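Long-range contacts in predicted metal-dependent hydrolase of the TIM-barrel fold (Lactobacillus casei, PDB 2QPX), which is of unknown function but binds zinc at a two-metal site and is probably a hydrolase of the amidohydrolase family with a TIM-barrel fold: residues Y172-P180 / L240-Y249; T254-C265 / F279-L288. All blocks are in the same frame, centred on the assembly; numbering follows the deposited sequence.

Contact 1 (Y172-P180 / L240-Y249); sequences YRVGLHLEP and LGNPLLMRDY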
# COMPACT_ATOMS: atom_id res chain seq x y z
N TYR A 172 -8.43 14.30 11.52
CA TYR A 172 -9.89 14.03 11.58
C TYR A 172 -10.72 15.24 11.05
O TYR A 172 -11.91 15.08 10.71
CB TYR A 172 -10.34 13.79 13.02
CG TYR A 172 -9.94 12.49 13.71
CD1 TYR A 172 -10.53 11.30 13.38
CD2 TYR A 172 -9.04 12.50 14.75
CE1 TYR A 172 -10.22 10.13 14.05
CE2 TYR A 172 -8.71 11.34 15.44
CZ TYR A 172 -9.30 10.16 15.09
OH TYR A 172 -8.93 9.03 15.83
N ARG A 173 -10.13 16.43 11.03
CA ARG A 173 -10.87 17.67 10.77
C ARG A 173 -10.60 18.20 9.36
O ARG A 173 -11.53 18.58 8.63
CB ARG A 173 -10.56 18.73 11.82
CG ARG A 173 -10.86 18.32 13.27
CD ARG A 173 -12.31 18.22 13.49
NE ARG A 173 -12.67 17.66 14.79
CZ ARG A 173 -12.75 18.33 15.92
NH1 ARG A 173 -12.44 19.62 16.01
NH2 ARG A 173 -13.16 17.68 17.01
N VAL A 174 -9.32 18.24 9.01
CA VAL A 174 -8.84 18.93 7.80
C VAL A 174 -7.78 18.18 7.00
O VAL A 174 -7.40 18.61 5.91
CB VAL A 174 -8.31 20.33 8.17
CG1 VAL A 174 -9.45 21.22 8.73
CG2 VAL A 174 -7.15 20.27 9.18
N GLY A 175 -7.26 17.08 7.54
CA GLY A 175 -6.25 16.34 6.86
C GLY A 175 -4.85 16.83 7.26
O GLY A 175 -4.70 17.73 8.11
N LEU A 176 -3.85 16.22 6.64
CA LEU A 176 -2.46 16.40 7.05
C LEU A 176 -1.56 17.13 6.05
O LEU A 176 -0.34 17.16 6.23
CB LEU A 176 -1.81 15.05 7.42
CG LEU A 176 -2.38 14.36 8.67
CD1 LEU A 176 -1.73 12.98 8.80
CD2 LEU A 176 -2.15 15.26 9.88
N HIS A 177 -2.15 17.76 5.02
CA HIS A 177 -1.37 18.53 4.07
C HIS A 177 -1.13 19.92 4.65
O HIS A 177 -1.71 20.92 4.21
CB HIS A 177 -2.10 18.58 2.73
CG HIS A 177 -1.21 18.90 1.57
ND1 HIS A 177 0.04 19.46 1.72
CD2 HIS A 177 -1.44 18.83 0.24
CE1 HIS A 177 0.56 19.69 0.52
NE2 HIS A 177 -0.32 19.29 -0.38
N LEU A 178 -0.26 19.99 5.64
CA LEU A 178 -0.08 21.18 6.44
C LEU A 178 0.75 22.21 5.65
O LEU A 178 1.81 21.88 5.11
CB LEU A 178 0.62 20.85 7.74
CG LEU A 178 0.04 19.73 8.60
CD1 LEU A 178 0.93 19.48 9.81
CD2 LEU A 178 -1.43 19.95 9.03
N GLU A 179 0.24 23.44 5.55
CA GLU A 179 0.97 24.48 4.85
C GLU A 179 0.86 25.75 5.67
O GLU A 179 -0.16 25.99 6.31
CB GLU A 179 0.41 24.69 3.44
CG GLU A 179 0.68 23.53 2.47
CD GLU A 179 0.24 23.81 1.00
OE1 GLU A 179 -0.97 23.91 0.72
OE2 GLU A 179 1.14 23.94 0.12
N PRO A 180 1.87 26.62 5.61
CA PRO A 180 1.79 27.87 6.34
C PRO A 180 0.64 28.75 5.85
O PRO A 180 0.27 28.74 4.67
CB PRO A 180 3.12 28.57 6.04
CG PRO A 180 3.98 27.57 5.39
CD PRO A 180 3.13 26.45 4.88
N LEU A 240 -6.53 12.12 2.86
CA LEU A 240 -5.71 13.24 3.32
C LEU A 240 -4.90 12.90 4.55
O LEU A 240 -4.26 13.78 5.16
CB LEU A 240 -6.63 14.45 3.63
CG LEU A 240 -7.36 14.99 2.40
CD1 LEU A 240 -8.17 16.23 2.79
CD2 LEU A 240 -6.37 15.32 1.28
N GLY A 241 -4.96 11.65 4.98
CA GLY A 241 -4.27 11.22 6.19
C GLY A 241 -2.91 10.60 5.94
O GLY A 241 -2.36 9.98 6.85
N ASN A 242 -2.43 10.66 4.69
CA ASN A 242 -1.12 10.12 4.32
C ASN A 242 -0.05 11.06 4.93
O ASN A 242 0.03 12.24 4.57
CB ASN A 242 -0.98 10.04 2.80
CG ASN A 242 0.31 9.37 2.34
OD1 ASN A 242 1.35 9.44 3.01
ND2 ASN A 242 0.25 8.73 1.15
N PRO A 243 0.80 10.55 5.83
CA PRO A 243 1.72 11.45 6.50
C PRO A 243 2.83 12.03 5.63
O PRO A 243 3.48 12.99 6.05
CB PRO A 243 2.29 10.57 7.61
CG PRO A 243 2.25 9.20 7.05
CD PRO A 243 0.97 9.16 6.26
N LEU A 244 3.02 11.52 4.41
CA LEU A 244 3.90 12.18 3.45
C LEU A 244 3.44 13.62 3.20
O LEU A 244 4.26 14.48 2.86
CB LEU A 244 3.96 11.42 2.13
CG LEU A 244 4.49 9.99 2.14
CD1 LEU A 244 4.46 9.36 0.74
CD2 LEU A 244 5.90 9.94 2.78
N LEU A 245 2.15 13.89 3.40
CA LEU A 245 1.61 15.22 3.19
C LEU A 245 2.12 16.22 4.25
O LEU A 245 2.06 17.44 4.04
CB LEU A 245 0.09 15.19 3.16
CG LEU A 245 -0.55 14.39 2.02
CD1 LEU A 245 -2.06 14.16 2.26
CD2 LEU A 245 -0.27 15.04 0.68
N MSE A 246 2.68 15.70 5.35
CA MSE A 246 3.23 16.52 6.43
C MSE A 246 4.66 16.98 6.18
O MSE A 246 5.26 17.59 7.05
CB MSE A 246 3.26 15.74 7.77
CG MSE A 246 1.91 15.34 8.26
SE MSE A 246 2.04 14.32 9.84
CE MSE A 246 2.68 15.62 10.96
N ARG A 247 5.25 16.61 5.05
CA ARG A 247 6.69 16.83 4.87
C ARG A 247 7.10 18.30 5.07
O ARG A 247 8.12 18.54 5.67
CB ARG A 247 7.16 16.29 3.52
CG ARG A 247 8.68 16.15 3.37
CD ARG A 247 9.07 15.59 1.97
NE ARG A 247 8.59 16.48 0.92
CZ ARG A 247 9.35 17.29 0.19
NH1 ARG A 247 10.66 17.29 0.31
NH2 ARG A 247 8.78 18.08 -0.72
N ASP A 248 6.32 19.28 4.60
CA ASP A 248 6.77 20.65 4.77
C ASP A 248 6.80 21.05 6.26
O ASP A 248 7.75 21.72 6.68
CB ASP A 248 5.95 21.62 3.91
CG ASP A 248 6.10 21.38 2.39
OD1 ASP A 248 7.10 20.75 1.91
OD2 ASP A 248 5.21 21.86 1.66
N TYR A 249 5.83 20.60 7.03
CA TYR A 249 5.81 20.86 8.46
C TYR A 249 7.00 20.18 9.12
O TYR A 249 7.63 20.78 9.99
CB TYR A 249 4.50 20.39 9.07
CG TYR A 249 4.25 20.77 10.50
CD1 TYR A 249 3.69 22.00 10.82
CD2 TYR A 249 4.53 19.88 11.54
CE1 TYR A 249 3.40 22.38 12.11
CE2 TYR A 249 4.26 20.23 12.85
CZ TYR A 249 3.69 21.49 13.15
OH TYR A 249 3.41 21.81 14.46
O HOH W 1 3.26 19.70 5.59
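Leu178 sets its CD1 methyl over one face of the Tyr249 ring, 4.0 Å from the ring centroid and displaced toward the rim, with Tyr249 CG its closest atom. A second CH-pi contact runs the other way: Leu245 CD2 lies over a face of the His177 imidazole, in one of its two conformers, and the two side chains cross at about a right angle. His177 has CG anti to its backbone N (chi1 -160°), which brings a ring face under Leu245 CD2. Leu176 packs CB on CG of selenomethionine Met246 at 3.8 Å, while its CD1 reaches Gly241 O.

The backbones are joined directly by one hydrogen bond, Leu176 N to Leu240 O at 2.9 Å. Beside it, Gly175 CA is 3.8 Å from Leu240 CB, and a CB on the glycine would probably clash with it. One water donates to Leu178 O (2.7 Å) and Leu245 O and accepts from Tyr249 N. Further out, an Asx turn, Leu244 N to Asn242 OD1, shapes the start of the 3-10 segment 243-246.

Tyr249 OH bonds to Leu211 O of helix 204-221, which also packs against Leu178; strand 225-229 meets Leu176 and Met246, and helix 269-278 meets Pro243.

Contact 2 (T254-C265 / F279-L288); sequences TKKGLKVVLLHC and FPNLYFDISL
Backbone hydrogen bonds join strands 260-264 and 282-285 in parallel: Val260 N to Asn281 O, Tyr283 N to Val260 O, Leu262 N to Tyr283 O (2.8 Å) and Asp285 N to Leu262 O.

Apolar contacts cover the face bearing Val260, Leu262, Leu282 and Phe284. Leu282, in one of its two conformers, divides its methyls, CD2 lying 3.5 Å from Val260 CG1 and CD1 meeting Leu262 CD1. Helix 269-278 packs on this face, completing a beta-alpha-beta crossover.

Side-chain polar bonds close both ends. Asn281 ND2 donates a hydrogen bond to Thr254 O at 2.9 Å, the acceptor lying in the Asn281 amide plane; that carbonyl also takes Gly257 N in the Schellman motif ending helix 247-253. At the other end Asp285 OD1 accepts three hydrogen bonds: His264 N (2.8 Å) meets it from one side of the carboxylate plane, Ser287 N and Ser287 OG from the other. His264 ND1 in turn donates to Ser287 OG at 2.7 Å, the serine being taken in the conformer described. An alanine in place of Asp285 would be likely to leave His264 N and both Ser287 donors without their shared acceptor and let the serine hydroxyl turn.

His264 NE2 binds zinc, and ND1 is the nitrogen left to donate to Ser287, so this serine probably helps to orient a metal ligand as second-shell partner of the ring; Asp285, whose OD2 is hydrogen-bonded to His17 NE2, stands behind it.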
# COMPACT_ATOMS: atom_id res chain seq x y z
N THR A 254 11.23 19.74 12.69
CA THR A 254 12.00 18.66 13.31
C THR A 254 13.46 19.05 13.55
O THR A 254 14.06 18.65 14.55
CB THR A 254 11.90 17.32 12.60
OG1 THR A 254 12.36 17.43 11.25
CG2 THR A 254 10.46 16.75 12.66
N LYS A 255 14.03 19.80 12.63
CA LYS A 255 15.44 20.22 12.75
C LYS A 255 15.61 21.27 13.84
O LYS A 255 16.72 21.52 14.34
CB LYS A 255 15.89 20.83 11.43
CG LYS A 255 15.02 22.04 11.01
CD LYS A 255 15.84 23.31 10.73
CE LYS A 255 14.96 24.46 10.38
NZ LYS A 255 14.34 24.30 9.03
N LYS A 256 14.52 21.95 14.19
CA LYS A 256 14.48 22.90 15.29
C LYS A 256 14.24 22.24 16.64
O LYS A 256 14.20 22.91 17.65
CB LYS A 256 13.39 23.95 15.05
CG LYS A 256 13.67 24.78 13.82
CD LYS A 256 12.77 25.99 13.75
CE LYS A 256 13.30 27.06 12.81
NZ LYS A 256 12.17 27.97 12.43
N GLY A 257 14.00 20.93 16.65
CA GLY A 257 13.89 20.23 17.89
C GLY A 257 12.49 19.74 18.23
O GLY A 257 12.32 19.17 19.29
N LEU A 258 11.50 19.96 17.37
CA LEU A 258 10.15 19.48 17.66
C LEU A 258 10.11 17.97 17.55
O LEU A 258 10.50 17.41 16.53
CB LEU A 258 9.12 20.09 16.69
CG LEU A 258 7.64 19.75 16.95
CD1 LEU A 258 7.17 20.45 18.22
CD2 LEU A 258 6.78 20.14 15.71
N LYS A 259 9.64 17.34 18.62
CA LYS A 259 9.49 15.89 18.65
C LYS A 259 8.06 15.53 18.24
O LYS A 259 7.11 15.84 18.93
CB LYS A 259 9.88 15.37 20.04
CG LYS A 259 11.38 15.54 20.30
CD LYS A 259 11.69 15.91 21.74
CE LYS A 259 13.20 15.94 21.92
NZ LYS A 259 13.60 16.04 23.32
N VAL A 260 7.95 14.94 17.05
CA VAL A 260 6.64 14.66 16.44
C VAL A 260 6.41 13.15 16.51
O VAL A 260 7.30 12.35 16.20
CB VAL A 260 6.61 15.12 14.97
CG1 VAL A 260 5.31 14.69 14.25
CG2 VAL A 260 6.84 16.64 14.88
N VAL A 261 5.20 12.79 16.95
CA VAL A 261 4.81 11.37 17.06
C VAL A 261 3.59 11.09 16.22
O VAL A 261 2.54 11.70 16.41
CB VAL A 261 4.58 10.92 18.48
CG1 VAL A 261 4.50 9.39 18.53
CG2 VAL A 261 5.68 11.43 19.41
N LEU A 262 3.75 10.20 15.26
CA LEU A 262 2.69 9.82 14.32
C LEU A 262 1.93 8.61 14.88
O LEU A 262 2.50 7.51 14.96
CB LEU A 262 3.26 9.50 12.94
CG LEU A 262 4.12 10.56 12.28
CD1 LEU A 262 4.58 10.09 10.87
CD2 LEU A 262 3.43 11.98 12.28
N LEU A 263 0.69 8.85 15.29
CA LEU A 263 -0.14 7.82 15.93
C LEU A 263 -0.91 7.00 14.90
O LEU A 263 -1.45 7.56 13.93
CB LEU A 263 -1.15 8.49 16.86
CG LEU A 263 -0.68 9.49 17.89
CD1 LEU A 263 -1.92 10.14 18.56
CD2 LEU A 263 0.32 8.89 18.91
N HIS A 264 -0.92 5.67 15.10
CA HIS A 264 -1.77 4.70 14.35
C HIS A 264 -1.24 4.34 12.99
O HIS A 264 -0.94 3.16 12.71
CB HIS A 264 -3.24 5.15 14.18
CG HIS A 264 -3.74 5.97 15.28
ND1 HIS A 264 -3.62 5.61 16.60
CD2 HIS A 264 -4.42 7.13 15.26
CE1 HIS A 264 -4.15 6.56 17.36
NE2 HIS A 264 -4.67 7.49 16.57
N CYS A 265 -1.13 5.36 12.14
CA CYS A 265 -0.51 5.36 10.82
C CYS A 265 -1.21 4.57 9.77
O CYS A 265 -1.35 5.03 8.65
CB CYS A 265 0.95 4.96 10.92
SG CYS A 265 1.91 6.08 11.96
N PHE A 279 13.89 11.85 8.88
CA PHE A 279 13.74 13.04 9.71
C PHE A 279 14.21 12.81 11.13
O PHE A 279 13.90 11.77 11.70
CB PHE A 279 12.25 13.52 9.75
CG PHE A 279 11.81 14.20 8.48
CD1 PHE A 279 12.09 15.54 8.28
CD2 PHE A 279 11.20 13.49 7.47
CE1 PHE A 279 11.74 16.17 7.08
CE2 PHE A 279 10.82 14.11 6.30
CZ PHE A 279 11.10 15.45 6.11
N PRO A 280 14.85 13.80 11.72
CA PRO A 280 15.17 13.72 13.15
C PRO A 280 13.89 13.84 13.94
O PRO A 280 12.93 14.39 13.44
CB PRO A 280 16.05 14.94 13.39
CG PRO A 280 15.66 15.90 12.34
CD PRO A 280 15.26 15.10 11.14
N ASN A 281 13.89 13.31 15.14
CA ASN A 281 12.86 13.61 16.14
C ASN A 281 11.46 13.16 15.70
O ASN A 281 10.46 13.74 16.10
CB ASN A 281 12.86 15.12 16.46
CG ASN A 281 14.15 15.58 17.06
OD1 ASN A 281 14.69 14.94 17.96
ND2 ASN A 281 14.64 16.72 16.58
N LEU A 282 11.40 12.12 14.87
CA LEU A 282 10.12 11.67 14.31
C LEU A 282 9.89 10.22 14.71
O LEU A 282 10.65 9.32 14.35
CB LEU A 282 10.06 11.80 12.78
CG LEU A 282 8.68 11.58 12.14
CD1 LEU A 282 8.30 10.09 11.96
CD2 LEU A 282 7.58 12.33 12.91
N TYR A 283 8.83 10.02 15.47
CA TYR A 283 8.46 8.74 16.07
C TYR A 283 7.10 8.32 15.58
O TYR A 283 6.36 9.14 15.03
CB TYR A 283 8.46 8.86 17.59
CG TYR A 283 9.78 9.35 18.17
CD1 TYR A 283 10.10 10.70 18.20
CD2 TYR A 283 10.72 8.42 18.63
CE1 TYR A 283 11.31 11.16 18.69
CE2 TYR A 283 11.93 8.84 19.12
CZ TYR A 283 12.22 10.20 19.17
OH TYR A 283 13.46 10.61 19.65
N PHE A 284 6.75 7.06 15.78
CA PHE A 284 5.44 6.58 15.34
C PHE A 284 5.04 5.33 16.09
O PHE A 284 5.86 4.67 16.71
CB PHE A 284 5.39 6.39 13.82
CG PHE A 284 6.16 5.22 13.32
CD1 PHE A 284 7.54 5.24 13.29
CD2 PHE A 284 5.52 4.13 12.78
CE1 PHE A 284 8.24 4.17 12.78
CE2 PHE A 284 6.25 3.08 12.26
CZ PHE A 284 7.60 3.12 12.26
N ASP A 285 3.75 5.02 15.99
CA ASP A 285 3.20 3.77 16.53
C ASP A 285 2.21 3.15 15.56
O ASP A 285 1.85 3.77 14.55
CB ASP A 285 2.64 3.99 17.94
CG ASP A 285 1.36 4.78 17.99
OD1 ASP A 285 0.42 4.43 17.27
OD2 ASP A 285 1.29 5.75 18.79
N ILE A 286 1.75 1.92 15.87
CA ILE A 286 0.67 1.25 15.10
C ILE A 286 -0.52 0.92 16.01
O ILE A 286 -1.22 -0.05 15.88
CB ILE A 286 1.15 0.00 14.34
CG1 ILE A 286 1.76 -1.04 15.31
CG2 ILE A 286 2.15 0.41 13.24
CD1 ILE A 286 1.85 -2.48 14.73
N SER A 287 -0.74 1.83 16.96
CA SER A 287 -1.90 1.81 17.84
C SER A 287 -3.22 1.87 17.00
O SER A 287 -3.22 2.28 15.84
CB SER A 287 -1.77 2.93 18.85
OG SER A 287 -1.94 4.19 18.22
N LEU A 288 -4.32 1.38 17.59
CA LEU A 288 -5.63 1.31 16.92
C LEU A 288 -5.75 0.20 15.87
O LEU A 288 -6.71 -0.57 15.88
CB LEU A 288 -6.06 2.70 16.36
CG LEU A 288 -7.59 2.85 16.20
CD1 LEU A 288 -8.35 2.73 17.57
CD2 LEU A 288 -7.94 4.18 15.48

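Contact 1 comes first along the chain: the loop after helix 170-173 meets residues 240-249, closing a long loop that contains helices 183-196 and 204-221 and strand 225-229. Helix 247-253 then leads into contact 2, which closes a much shorter loop round helix 269-278. The two closures neither nest nor cross; they follow in series. Their centres are 13 Å apart, and they touch where Met246 SE packs on Leu262 CD2 (3.7 Å), Arg247 on Phe279, and Tyr249 on Leu258. Contact 1 thus ties a loop beside strand 225-229 to the lead-in of helix 247-253, and contact 2 joins adjacent barrel strands. Both also reach the second subunit.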